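Local coordinates for protein pectinesterase (Sitophilus oryzae, PDB 4PMH) that hydrolyses the methyl esters of pectin, releasing methanol and polygalacturonate, and probably serves the weevil in digesting plant cell walls, at residues 9-14 with 355-360; 106-111 with 170-175; 161-166 with 190-195; 250-255 with 284-289. One frame throughout, in Å; residues are numbered along the deposited sequence.

Interaction 1 (9-14 with 355-360); sequences SRPILT and RFWEYN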
loop_
_atom_site.group_PDB
_atom_site.type_symbol
_atom_site.label_atom_id
_atom_site.label_comp_id
_atom_site.label_asym_id
_atom_site.label_seq_id
_atom_site.Cartn_x
_atom_site.Cartn_y
_atom_site.Cartn_z
ATOM N N SER A 9 8.567 21.714 10.941
ATOM C CA SER A 9 8.368 21.174 9.584
ATOM C C SER A 9 8.930 19.754 9.425
ATOM O O SER A 9 8.614 19.059 8.469
ATOM C CB SER A 9 8.987 22.086 8.540
ATOM O OG SER A 9 8.239 23.290 8.442
ATOM N N ARG A 10 9.739 19.320 10.388
ATOM C CA ARG A 10 10.348 18.000 10.328
ATOM C C ARG A 10 10.669 17.458 11.712
ATOM O O ARG A 10 11.834 17.456 12.149
ATOM C CB ARG A 10 11.600 18.034 9.460
ATOM C CG ARG A 10 12.074 16.637 9.101
ATOM C CD ARG A 10 13.159 16.627 8.038
ATOM N NE ARG A 10 13.427 15.258 7.617
ATOM C CZ ARG A 10 14.212 14.894 6.608
ATOM N NH1 ARG A 10 14.864 15.804 5.871
ATOM N NH2 ARG A 10 14.361 13.595 6.342
ATOM N N PRO A 11 9.624 16.993 12.418
ATOM C CA PRO A 11 9.803 16.470 13.765
ATOM C C PRO A 11 10.494 15.121 13.778
ATOM O O PRO A 11 10.287 14.293 12.880
ATOM C CB PRO A 11 8.379 16.375 14.320
ATOM C CG PRO A 11 7.459 16.506 13.156
ATOM C CD PRO A 11 8.211 17.094 12.011
ATOM N N ILE A 12 11.325 14.929 14.788
ATOM C CA ILE A 12 12.122 13.729 14.962
ATOM C C ILE A 12 11.858 13.157 16.342
ATOM O O ILE A 12 11.889 13.875 17.326
ATOM C CB ILE A 12 13.644 14.039 14.850
ATOM C CG1 ILE A 12 13.966 14.726 13.525
ATOM C CG2 ILE A 12 14.487 12.780 15.071
ATOM C CD1 ILE A 12 13.678 13.919 12.270
ATOM N N LEU A 13 11.618 11.861 16.413
ATOM C CA LEU A 13 11.417 11.179 17.687
ATOM C C LEU A 13 12.690 11.186 18.544
ATOM O O LEU A 13 13.806 11.087 18.028
ATOM C CB LEU A 13 11.014 9.727 17.451
ATOM C CG LEU A 13 9.698 9.422 16.713
ATOM C CD1 LEU A 13 9.493 7.916 16.621
ATOM C CD2 LEU A 13 8.494 10.077 17.365
ATOM N N THR A 14 12.501 11.260 19.851
ATOM C CA THR A 14 13.585 11.061 20.794
ATOM C C THR A 14 13.934 9.594 20.859
ATOM O O THR A 14 13.122 8.738 20.491
ATOM C CB THR A 14 13.202 11.552 22.199
ATOM O OG1 THR A 14 12.148 10.743 22.743
ATOM C CG2 THR A 14 12.748 13.004 22.157
ATOM N N ARG A 355 0.819 13.345 12.430
ATOM C CA ARG A 355 1.527 12.264 13.121
ATOM C C ARG A 355 2.528 11.613 12.188
ATOM O O ARG A 355 2.579 10.379 12.050
ATOM C CB ARG A 355 0.557 11.201 13.687
ATOM C CG ARG A 355 -0.680 11.729 14.429
ATOM C CD ARG A 355 -1.907 10.831 14.133
ATOM N NE ARG A 355 -1.858 9.750 15.054
ATOM C CZ ARG A 355 -2.536 8.619 15.017
ATOM N NH1 ARG A 355 -3.416 8.308 14.061
ATOM N NH2 ARG A 355 -2.291 7.782 16.009
ATOM N N PHE A 356 3.347 12.443 11.561
ATOM C CA PHE A 356 4.424 11.984 10.715
ATOM C C PHE A 356 5.742 12.218 11.435
ATOM O O PHE A 356 6.047 13.341 11.824
ATOM C CB PHE A 356 4.436 12.757 9.394
ATOM C CG PHE A 356 3.142 12.719 8.634
ATOM C CD1 PHE A 356 2.302 11.626 8.694
ATOM C CD2 PHE A 356 2.782 13.789 7.844
ATOM C CE1 PHE A 356 1.120 11.597 7.975
ATOM C CE2 PHE A 356 1.599 13.779 7.125
ATOM C CZ PHE A 356 0.769 12.684 7.192
ATOM N N TRP A 357 6.514 11.157 11.636
ATOM C CA TRP A 357 7.737 11.257 12.430
ATOM C C TRP A 357 8.868 10.448 11.836
ATOM O O TRP A 357 8.648 9.512 11.084
ATOM C CB TRP A 357 7.513 10.750 13.865
ATOM C CG TRP A 357 6.178 11.099 14.481
ATOM C CD1 TRP A 357 5.040 10.327 14.475
ATOM C CD2 TRP A 357 5.861 12.271 15.213
ATOM N NE1 TRP A 357 4.034 10.967 15.144
ATOM C CE2 TRP A 357 4.505 12.164 15.613
ATOM C CE3 TRP A 357 6.580 13.418 15.567
ATOM C CZ2 TRP A 357 3.853 13.169 16.344
ATOM C CZ3 TRP A 357 5.934 14.407 16.284
ATOM C CH2 TRP A 357 4.576 14.265 16.674
ATOM N N GLU A 358 10.090 10.788 12.227
ATOM C CA GLU A 358 11.258 10.030 11.802
ATOM C C GLU A 358 12.148 9.704 12.990
ATOM O O GLU A 358 12.099 10.398 13.986
ATOM C CB GLU A 358 12.071 10.850 10.838
ATOM C CG GLU A 358 11.398 11.106 9.514
ATOM C CD GLU A 358 12.206 12.086 8.724
ATOM O OE1 GLU A 358 11.776 13.239 8.672
ATOM O OE2 GLU A 358 13.292 11.724 8.224
ATOM N N TYR A 359 13.000 8.694 12.850
ATOM C CA TYR A 359 14.023 8.425 13.856
ATOM C C TYR A 359 15.225 7.795 13.175
ATOM O O TYR A 359 15.091 6.733 12.571
ATOM C CB TYR A 359 13.516 7.443 14.918
ATOM C CG TYR A 359 14.588 7.053 15.935
ATOM C CD1 TYR A 359 15.072 7.980 16.837
ATOM C CD2 TYR A 359 15.091 5.756 15.999
ATOM C CE1 TYR A 359 16.046 7.645 17.768
ATOM C CE2 TYR A 359 16.077 5.412 16.933
ATOM C CZ TYR A 359 16.549 6.368 17.800
ATOM O OH TYR A 359 17.521 6.059 18.745
ATOM N N ASN A 360 16.389 8.437 13.275
ATOM C CA ASN A 360 17.658 7.801 12.921
ATOM C C ASN A 360 17.757 7.352 11.470
ATOM O O ASN A 360 18.258 6.266 11.166
ATOM C CB ASN A 360 17.880 6.610 13.868
ATOM C CG ASN A 360 19.327 6.204 13.970
ATOM O OD1 ASN A 360 20.223 6.975 13.632
ATOM N ND2 ASN A 360 19.571 4.995 14.464
HETATM O O HOH W 1 9.659 14.234 10.194
#
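Arg10 and Glu358 meet in a side-on salt bridge where the N-terminal segment 9-14 lies along strand 355-359, the last strand of the long parallel sheet of this right-handed parallel beta-helix. Arg10 NE donates to Glu358 OE1 at 2.8 Å and Arg10 NH2 to Glu358 OE2 at 2.9 Å; both oxygens use their syn lone pairs, and guanidinium and carboxylate are nearly coplanar, 26° apart. Along the backbone, Leu13 N donates to Glu358 O at 2.9 Å. Apolar contacts flank the bridge: Pro11 CB lies 3.7 Å from Trp357 CE3, Leu13 CD2 packs on Trp357 CB, and Ile12 CD1 rests against Glu358 CB. The arginine reaches the carboxylate as an extended chain from CG to NE, with CG turned away from its backbone N (chi1 -166°). Further out, Arg10 NH1 and NH2 donate to the carbonyls of Thr325 and Gly365, while Glu358 OE2 also accepts from Gln2 and Asn361. With an alanine at Arg10, the buried Glu358 carboxylate would probably lose its counter-charge and the carbonyls of Thr325 and Gly365 the donors described. A water links the two segments, donating to Pro11 O and to Glu358 OE1, each at 2.8 Å.

Interaction 2 (106-111 with 170-175); sequences NMPAQT and AKNTGD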
loop_
_atom_site.group_PDB
_atom_site.type_symbol
_atom_site.label_atom_id
_atom_site.label_comp_id
_atom_site.label_asym_id
_atom_site.label_seq_id
_atom_site.Cartn_x
_atom_site.Cartn_y
_atom_site.Cartn_z
ATOM N N ASN A 106 -3.964 -1.763 -17.522
ATOM C CA ASN A 106 -4.097 -0.290 -17.576
ATOM C C ASN A 106 -5.563 -0.014 -17.265
ATOM O O ASN A 106 -6.422 -0.059 -18.150
ATOM C CB ASN A 106 -3.726 0.242 -18.975
ATOM C CG ASN A 106 -3.794 1.770 -19.093
ATOM O OD1 ASN A 106 -4.427 2.468 -18.302
ATOM N ND2 ASN A 106 -3.165 2.288 -20.147
ATOM N N MET A 107 -5.854 0.232 -15.993
ATOM C CA MET A 107 -7.232 0.268 -15.524
ATOM C C MET A 107 -7.370 1.298 -14.428
ATOM O O MET A 107 -7.367 0.954 -13.236
ATOM C CB MET A 107 -7.667 -1.114 -15.022
ATOM C CG MET A 107 -9.176 -1.226 -14.784
ATOM S SD MET A 107 -9.733 -2.925 -14.514
ATOM C CE MET A 107 -9.202 -3.215 -12.832
ATOM N N PRO A 108 -7.491 2.576 -14.819
ATOM C CA PRO A 108 -7.683 3.633 -13.825
ATOM C C PRO A 108 -9.075 3.649 -13.179
ATOM O O PRO A 108 -9.998 2.973 -13.644
ATOM C CB PRO A 108 -7.461 4.919 -14.640
ATOM C CG PRO A 108 -7.912 4.559 -16.029
ATOM C CD PRO A 108 -7.496 3.103 -16.201
ATOM N N ALA A 109 -9.207 4.427 -12.109
ATOM C CA ALA A 109 -10.514 4.668 -11.473
ATOM C C ALA A 109 -11.523 5.227 -12.479
ATOM O O ALA A 109 -12.735 5.033 -12.323
ATOM C CB ALA A 109 -10.379 5.640 -10.323
ATOM N N GLN A 110 -11.010 5.916 -13.496
ATOM C CA GLN A 110 -11.848 6.598 -14.484
ATOM C C GLN A 110 -12.414 5.638 -15.531
ATOM O O GLN A 110 -13.244 6.032 -16.358
ATOM C CB GLN A 110 -11.042 7.739 -15.129
ATOM C CG GLN A 110 -10.782 8.942 -14.211
ATOM C CD GLN A 110 -9.820 8.681 -13.045
ATOM O OE1 GLN A 110 -8.915 7.828 -13.111
ATOM N NE2 GLN A 110 -9.992 9.451 -11.975
ATOM N N THR A 111 -11.961 4.384 -15.513
ATOM C CA THR A 111 -12.507 3.354 -16.373
ATOM C C THR A 111 -14.023 3.288 -16.300
ATOM O O THR A 111 -14.610 3.269 -15.218
ATOM C CB THR A 111 -11.944 1.971 -15.978
ATOM O OG1 THR A 111 -10.521 1.988 -16.106
ATOM C CG2 THR A 111 -12.498 0.889 -16.867
ATOM N N ALA A 170 -1.811 2.476 -15.647
ATOM C CA ALA A 170 -2.492 3.710 -16.049
ATOM C C ALA A 170 -1.666 4.946 -15.702
ATOM O O ALA A 170 -1.362 5.192 -14.528
ATOM C CB ALA A 170 -3.860 3.809 -15.407
ATOM N N LYS A 171 -1.312 5.693 -16.743
ATOM C CA LYS A 171 -0.672 6.998 -16.630
ATOM C C LYS A 171 -1.225 7.946 -17.737
ATOM O O LYS A 171 -0.517 8.809 -18.251
ATOM C CB LYS A 171 0.854 6.848 -16.728
ATOM C CG LYS A 171 1.327 5.977 -17.888
ATOM C CD LYS A 171 2.847 5.854 -17.945
ATOM C CE LYS A 171 3.480 6.862 -18.896
ATOM N NZ LYS A 171 4.928 6.575 -19.133
ATOM N N ASN A 172 -2.509 7.803 -18.045
ATOM C CA ASN A 172 -3.098 8.379 -19.263
ATOM C C ASN A 172 -3.271 9.910 -19.185
ATOM O O ASN A 172 -3.108 10.617 -20.188
ATOM C CB ASN A 172 -4.420 7.657 -19.560
ATOM C CG ASN A 172 -4.246 6.143 -19.606
ATOM O OD1 ASN A 172 -3.644 5.613 -20.534
ATOM N ND2 ASN A 172 -4.756 5.441 -18.596
ATOM N N THR A 173 -3.612 10.398 -17.989
ATOM C CA THR A 173 -3.577 11.822 -17.649
ATOM C C THR A 173 -2.903 11.966 -16.288
ATOM O O THR A 173 -2.691 10.978 -15.590
ATOM C CB THR A 173 -4.984 12.433 -17.529
ATOM O OG1 THR A 173 -5.581 12.019 -16.292
ATOM C CG2 THR A 173 -5.893 12.020 -18.704
ATOM N N GLY A 174 -2.598 13.202 -15.900
ATOM C CA GLY A 174 -2.048 13.472 -14.575
ATOM C C GLY A 174 -3.069 13.360 -13.447
ATOM O O GLY A 174 -2.715 13.465 -12.289
ATOM N N ASP A 175 -4.343 13.167 -13.770
ATOM C CA ASP A 175 -5.392 13.098 -12.749
ATOM C C ASP A 175 -5.866 11.674 -12.404
ATOM O O ASP A 175 -6.705 11.517 -11.518
ATOM C CB ASP A 175 -6.614 13.947 -13.177
ATOM C CG ASP A 175 -6.436 15.456 -12.916
ATOM O OD1 ASP A 175 -5.382 15.878 -12.393
ATOM O OD2 ASP A 175 -7.374 16.228 -13.238
#
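Asn106 and Asn172 pair in one plane, their side-chain amides 4° apart, and come from opposite directions so that each presents its oxygen to the other's nitrogen. The pairing is unequal. Asn172 ND2 donates to Asn106 OD1 at 3.0 Å, almost straight at 173°, lying in the carbonyl plane on a lone pair, whereas the return bond from Asn106 ND2 to Asn172 OD1 is weak at 3.4 Å. The amide of Asn106 is brought across by CG standing opposite the backbone N (chi1 -178°), which also lays OD1 against Ala170, 3.2 Å from its CB. That methyl also touches Pro108, whose CD lies 3.8 Å from it. Pro108 in turn opens a type I beta turn closed by Thr111, whose backbone N and OG1 both donate to Pro108 O, the hydroxyl at 2.7 Å.

The contact joins two loops of the parallel beta-helix, one following strand 101-105 and the other following strand 165-168. Gln110 leans toward Asp175, but its NE2 is held by Gln177, a probable substrate-binding residue. Two neutral amides thus join these loops without a net charge, and with two acceptors, Asn106 OD1 and Gln176 OE1, at ND2, the orientation of the Asn172 amide is probably well fixed, close to residues that probably line the substrate cleft.

Interaction 3 (161-166 with 190-195); sequences IVNLSI and IHNARL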
loop_
_atom_site.group_PDB
_atom_site.type_symbol
_atom_site.label_atom_id
_atom_site.label_comp_id
_atom_site.label_asym_id
_atom_site.label_seq_id
_atom_site.Cartn_x
_atom_site.Cartn_y
_atom_site.Cartn_z
ATOM N N ILE A 161 1.507 -12.957 -0.297
ATOM C CA ILE A 161 1.778 -12.650 -1.699
ATOM C C ILE A 161 3.291 -12.605 -1.831
ATOM O O ILE A 161 3.943 -11.843 -1.123
ATOM C CB ILE A 161 1.178 -11.281 -2.123
ATOM C CG1 ILE A 161 -0.337 -11.266 -1.981
ATOM C CG2 ILE A 161 1.541 -10.989 -3.569
ATOM C CD1 ILE A 161 -0.953 -9.883 -2.215
ATOM N N VAL A 162 3.850 -13.421 -2.719
ATOM C CA VAL A 162 5.291 -13.683 -2.706
ATOM C C VAL A 162 5.842 -13.741 -4.118
ATOM O O VAL A 162 5.207 -14.317 -4.997
ATOM C CB VAL A 162 5.571 -15.039 -2.035
ATOM C CG1 VAL A 162 7.070 -15.300 -1.906
ATOM C CG2 VAL A 162 4.869 -15.109 -0.696
ATOM N N ASN A 163 7.022 -13.157 -4.326
ATOM C CA ASN A 163 7.781 -13.356 -5.561
ATOM C C ASN A 163 6.973 -13.080 -6.844
ATOM O O ASN A 163 6.917 -13.883 -7.752
ATOM C CB ASN A 163 8.365 -14.780 -5.590
ATOM C CG ASN A 163 9.429 -14.957 -6.668
ATOM O OD1 ASN A 163 10.179 -14.034 -6.960
ATOM N ND2 ASN A 163 9.502 -16.142 -7.247
ATOM N N LEU A 164 6.372 -11.915 -6.944
ATOM C CA LEU A 164 5.660 -11.601 -8.156
ATOM C C LEU A 164 5.482 -10.096 -8.254
ATOM O O LEU A 164 5.756 -9.356 -7.298
ATOM C CB LEU A 164 4.311 -12.351 -8.196
ATOM C CG LEU A 164 3.348 -12.177 -7.021
ATOM C CD1 LEU A 164 2.653 -10.819 -7.081
ATOM C CD2 LEU A 164 2.311 -13.291 -6.991
ATOM N N SER A 165 5.051 -9.660 -9.423
ATOM C CA SER A 165 4.897 -8.246 -9.720
ATOM C C SER A 165 3.429 -7.941 -10.008
ATOM O O SER A 165 2.777 -8.640 -10.799
ATOM C CB SER A 165 5.744 -7.883 -10.944
ATOM O OG SER A 165 7.141 -8.086 -10.736
ATOM N N ILE A 166 2.921 -6.872 -9.411
ATOM C CA ILE A 166 1.572 -6.422 -9.668
ATOM C C ILE A 166 1.644 -4.994 -10.157
ATOM O O ILE A 166 2.267 -4.148 -9.520
ATOM C CB ILE A 166 0.667 -6.459 -8.401
ATOM C CG1 ILE A 166 0.687 -7.844 -7.730
ATOM C CG2 ILE A 166 -0.756 -6.094 -8.760
ATOM C CD1 ILE A 166 0.176 -7.861 -6.307
ATOM N N ILE A 190 3.329 -9.555 2.452
ATOM C CA ILE A 190 3.797 -9.339 1.078
ATOM C C ILE A 190 5.317 -9.442 1.101
ATOM O O ILE A 190 5.981 -8.667 1.794
ATOM C CB ILE A 190 3.418 -7.937 0.569
ATOM C CG1 ILE A 190 1.920 -7.708 0.623
ATOM C CG2 ILE A 190 3.926 -7.732 -0.847
ATOM C CD1 ILE A 190 1.380 -7.444 2.002
ATOM N N HIS A 191 5.885 -10.405 0.383
ATOM C CA HIS A 191 7.305 -10.692 0.519
ATOM C C HIS A 191 7.964 -10.854 -0.838
ATOM O O HIS A 191 7.501 -11.640 -1.659
ATOM C CB HIS A 191 7.498 -11.935 1.369
ATOM C CG HIS A 191 8.925 -12.356 1.531
ATOM N ND1 HIS A 191 9.882 -11.549 2.107
ATOM C CD2 HIS A 191 9.545 -13.528 1.251
ATOM C CE1 HIS A 191 11.038 -12.190 2.139
ATOM N NE2 HIS A 191 10.861 -13.395 1.630
ATOM N N ASN A 192 9.042 -10.109 -1.074
ATOM C CA ASN A 192 9.797 -10.238 -2.311
ATOM C C ASN A 192 8.927 -9.940 -3.538
ATOM O O ASN A 192 8.897 -10.692 -4.490
ATOM C CB ASN A 192 10.440 -11.631 -2.413
ATOM C CG ASN A 192 11.478 -11.718 -3.527
ATOM O OD1 ASN A 192 12.226 -10.763 -3.793
ATOM N ND2 ASN A 192 11.521 -12.866 -4.199
ATOM N N ALA A 193 8.231 -8.819 -3.501
ATOM C CA ALA A 193 7.305 -8.464 -4.555
ATOM C C ALA A 193 7.653 -7.115 -5.119
ATOM O O ALA A 193 8.490 -6.379 -4.564
ATOM C CB ALA A 193 5.875 -8.464 -4.008
ATOM N N ARG A 194 7.014 -6.798 -6.242
ATOM C CA ARG A 194 7.197 -5.536 -6.925
ATOM C C ARG A 194 5.787 -4.985 -7.208
ATOM O O ARG A 194 4.970 -5.668 -7.823
ATOM C CB ARG A 194 7.981 -5.759 -8.243
ATOM C CG ARG A 194 9.378 -6.388 -8.095
ATOM C CD ARG A 194 10.079 -6.688 -9.428
ATOM N NE ARG A 194 10.197 -5.507 -10.292
ATOM C CZ ARG A 194 9.549 -5.297 -11.451
ATOM N NH1 ARG A 194 8.712 -6.190 -11.981
ATOM N NH2 ARG A 194 9.749 -4.153 -12.108
ATOM N N LEU A 195 5.504 -3.779 -6.736
ATOM C CA LEU A 195 4.193 -3.173 -6.834
ATOM C C LEU A 195 4.358 -1.871 -7.628
ATOM O O LEU A 195 5.081 -0.978 -7.194
ATOM C CB LEU A 195 3.612 -2.947 -5.415
ATOM C CG LEU A 195 3.610 -4.176 -4.486
ATOM C CD1 LEU A 195 3.221 -3.778 -3.074
ATOM C CD2 LEU A 195 2.671 -5.251 -5.019
HETATM O O HOH W 2 12.846 -14.505 -6.172
#
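The side-chain amides of Asn163 and Asn192 lie side by side, pointing the same way with their planes 4° apart, on adjacent turns of the parallel beta-helix. One water bridges them, donating to Asn163 OD1 at 2.8 Å and accepting from Asn192 ND2, while Asn163 ND2 donates to the carbonyls of Gly93 and Gly95. Asn192 CB covers one face of the His191 ring, 4.2 Å above its plane, and Val162 CG1 approaches that ring obliquely. The guanidinium of Arg194 meets Ser165 OG at its edge: NH1 donates at 2.8 Å, with the oxygen 22° out of the plane. A bend at chi3 (56°) folds the arginine back to the hydroxyl, which is also bonded to Pro98 O. A leucine in place of Arg194 offers no N-H, and Ser165 OG would probably turn more freely.

Parallel strand bonds flank the corner, including His191 N to Ile161 O at 2.8 Å. Both asparagines have positive phi, turning the two coils alike. On the face of Ile161, Ile166, Ile190 and Leu195, all packed on Leu181, Ile166 CD1 meets Leu195 CD2. The amides and their water thus mark the corner, with Ser165 and Arg194 a polar pair on the face of Val162 and His191.

Interaction 4 (250-255 with 284-289); sequences DTAVVF and KKAYLG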
loop_
_atom_site.group_PDB
_atom_site.type_symbol
_atom_site.label_atom_id
_atom_site.label_comp_id
_atom_site.label_asym_id
_atom_site.label_seq_id
_atom_site.Cartn_x
_atom_site.Cartn_y
_atom_site.Cartn_z
ATOM N N ASP A 250 6.897 17.408 -11.454
ATOM C CA ASP A 250 6.702 18.666 -10.766
ATOM C C ASP A 250 6.685 18.450 -9.253
ATOM O O ASP A 250 7.503 19.053 -8.573
ATOM C CB ASP A 250 5.448 19.419 -11.270
ATOM C CG ASP A 250 4.132 18.755 -10.854
ATOM O OD1 ASP A 250 4.121 17.512 -10.709
ATOM O OD2 ASP A 250 3.114 19.480 -10.672
ATOM N N THR A 251 5.818 17.575 -8.727
ATOM C CA THR A 251 5.543 17.572 -7.267
ATOM C C THR A 251 5.000 16.293 -6.584
ATOM O O THR A 251 3.842 16.243 -6.192
ATOM C CB THR A 251 4.558 18.702 -6.936
ATOM O OG1 THR A 251 4.332 18.735 -5.520
ATOM C CG2 THR A 251 3.235 18.504 -7.681
ATOM N N ALA A 252 5.853 15.303 -6.377
ATOM C CA ALA A 252 5.450 13.961 -5.929
ATOM C C ALA A 252 5.220 13.835 -4.412
ATOM O O ALA A 252 5.689 14.666 -3.647
ATOM C CB ALA A 252 6.523 12.975 -6.352
ATOM N N VAL A 253 4.489 12.797 -4.001
ATOM C CA VAL A 253 4.265 12.490 -2.576
ATOM C C VAL A 253 4.186 10.974 -2.380
ATOM O O VAL A 253 3.431 10.314 -3.064
ATOM C CB VAL A 253 2.959 13.082 -2.027
ATOM C CG1 VAL A 253 3.023 13.139 -0.507
ATOM C CG2 VAL A 253 2.670 14.460 -2.600
ATOM N N VAL A 254 4.930 10.423 -1.432
ATOM C CA VAL A 254 4.974 8.959 -1.292
ATOM C C VAL A 254 3.764 8.419 -0.521
ATOM O O VAL A 254 2.901 7.722 -1.108
ATOM C CB VAL A 254 6.278 8.513 -0.627
ATOM C CG1 VAL A 254 6.310 7.001 -0.431
ATOM C CG2 VAL A 254 7.468 8.979 -1.451
ATOM N N PHE A 255 3.698 8.733 0.778
ATOM C CA PHE A 255 2.704 8.184 1.688
ATOM C C PHE A 255 1.503 9.100 1.881
ATOM O O PHE A 255 1.656 10.309 2.030
ATOM C CB PHE A 255 3.333 7.898 3.054
ATOM C CG PHE A 255 4.471 6.916 3.000
ATOM C CD1 PHE A 255 4.236 5.563 2.975
ATOM C CD2 PHE A 255 5.783 7.358 2.945
ATOM C CE1 PHE A 255 5.286 4.655 2.909
ATOM C CE2 PHE A 255 6.843 6.467 2.887
ATOM C CZ PHE A 255 6.595 5.117 2.864
ATOM N N LYS A 284 14.412 18.176 -5.902
ATOM C CA LYS A 284 14.040 18.158 -4.475
ATOM C C LYS A 284 12.557 18.479 -4.262
ATOM O O LYS A 284 12.179 18.997 -3.213
ATOM C CB LYS A 284 14.910 19.129 -3.666
ATOM C CG LYS A 284 16.408 18.949 -3.862
ATOM C CD LYS A 284 16.849 17.557 -3.458
ATOM C CE LYS A 284 18.252 17.522 -2.857
ATOM N NZ LYS A 284 19.316 17.399 -3.890
ATOM N N LYS A 285 11.729 18.140 -5.253
ATOM C CA LYS A 285 10.308 18.468 -5.257
ATOM C C LYS A 285 9.430 17.246 -4.980
ATOM O O LYS A 285 8.285 17.201 -5.419
ATOM C CB LYS A 285 9.910 19.085 -6.606
ATOM C CG LYS A 285 10.492 20.474 -6.871
ATOM C CD LYS A 285 9.677 21.277 -7.890
ATOM C CE LYS A 285 9.922 20.876 -9.343
ATOM N NZ LYS A 285 8.984 21.543 -10.296
ATOM N N ALA A 286 9.964 16.237 -4.297
ATOM C CA ALA A 286 9.128 15.177 -3.796
ATOM C C ALA A 286 8.919 15.366 -2.293
ATOM O O ALA A 286 9.815 15.868 -1.571
ATOM C CB ALA A 286 9.746 13.832 -4.076
ATOM N N TYR A 287 7.744 14.966 -1.822
ATOM C CA TYR A 287 7.473 14.920 -0.382
ATOM C C TYR A 287 7.362 13.486 0.114
ATOM O O TYR A 287 6.905 12.597 -0.593
ATOM C CB TYR A 287 6.217 15.661 -0.062
ATOM C CG TYR A 287 6.282 17.113 -0.453
ATOM C CD1 TYR A 287 6.847 18.055 0.400
ATOM C CD2 TYR A 287 5.767 17.544 -1.671
ATOM C CE1 TYR A 287 6.899 19.393 0.053
ATOM C CE2 TYR A 287 5.804 18.882 -2.028
ATOM C CZ TYR A 287 6.375 19.795 -1.164
ATOM O OH TYR A 287 6.407 21.105 -1.524
ATOM N N LEU A 288 7.801 13.270 1.343
ATOM C CA LEU A 288 7.652 11.977 1.976
ATOM C C LEU A 288 6.175 11.637 2.223
ATOM O O LEU A 288 5.793 10.469 2.154
ATOM C CB LEU A 288 8.412 11.954 3.302
ATOM C CG LEU A 288 9.936 12.014 3.199
ATOM C CD1 LEU A 288 10.548 12.034 4.600
ATOM C CD2 LEU A 288 10.517 10.859 2.379
ATOM N N GLY A 289 5.343 12.639 2.515
ATOM C CA GLY A 289 3.969 12.334 2.839
ATOM C C GLY A 289 3.019 13.506 2.960
ATOM O O GLY A 289 3.435 14.674 3.040
#
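Tyr287 N donates to Ala252 O at 2.8 Å, the shortest hydrogen bond across two neighbouring parallel strands of the beta-helix, 252-257 and 286-290. The donor stands 38° above the carbonyl plane, off the lone pairs. The same oxygen lies near the edge of the Tyr287 ring, and Thr251 OG1 sits farther along that edge, in the plane of the ring and 3.8 Å from CE2. With CG beside its own backbone N, the tyrosine carries its ring back along the strand toward Thr251.

Val254 N next donates to Tyr287 O, and Phe255 N to Leu288 O at 3.0 Å in a straight bond of 170°. Consecutive amides thus point to the neighbouring chain, because Val254 departs from extended geometry (psi -68°) while the partner chain turns a corner at Leu288. On the face of Ala252 and Ala286 the groups are small: Ala252 CB meets Ala286 CB at 4.0 Å, with Trp280 of helix 278-283 touching Ala252. On the opposite face Val253 CG1 packs against Tyr287 CB and the backbone of Gly289.

The side chain of Val253 also lies about 4 Å from those of Asp226 and Arg290, the probable nucleophile and a probable substrate-binding residue, so this strand pair probably forms part of the wall beside the active site. At the exposed end, the aliphatic chain of Lys285 runs alongside the backbone of Asp250. Phe255 lies deeper, its ring edge-to-face with Phe241, while Leu288 O approaches the ring edge, 3.2 Å from Phe255 CD2.

Overall arrangement
The four contacts are spread along one parallel beta-helix. Interactions 1 and 3 reach the same long sheet, about 29 Å apart between centres: interaction 3 joins two of its inner strands, whereas interaction 1 packs the N-terminal segment on its last strand. Interactions 2 and 3 have centres about 22 Å apart and adjoin in sequence: strand 165-168, part of interaction 3, runs on into the loop 170-175 of interaction 2. Interactions 2 and 4, about 20 Å apart between centres, both approach the probable catalytic region, the first near Gln177 and Gln199, the second beside Asp226 and Arg290. Interaction 1 comes within about 4 Å of interaction 4 at nearest atoms, and its Phe356 side chain lies about 5 Å from that of Arg290.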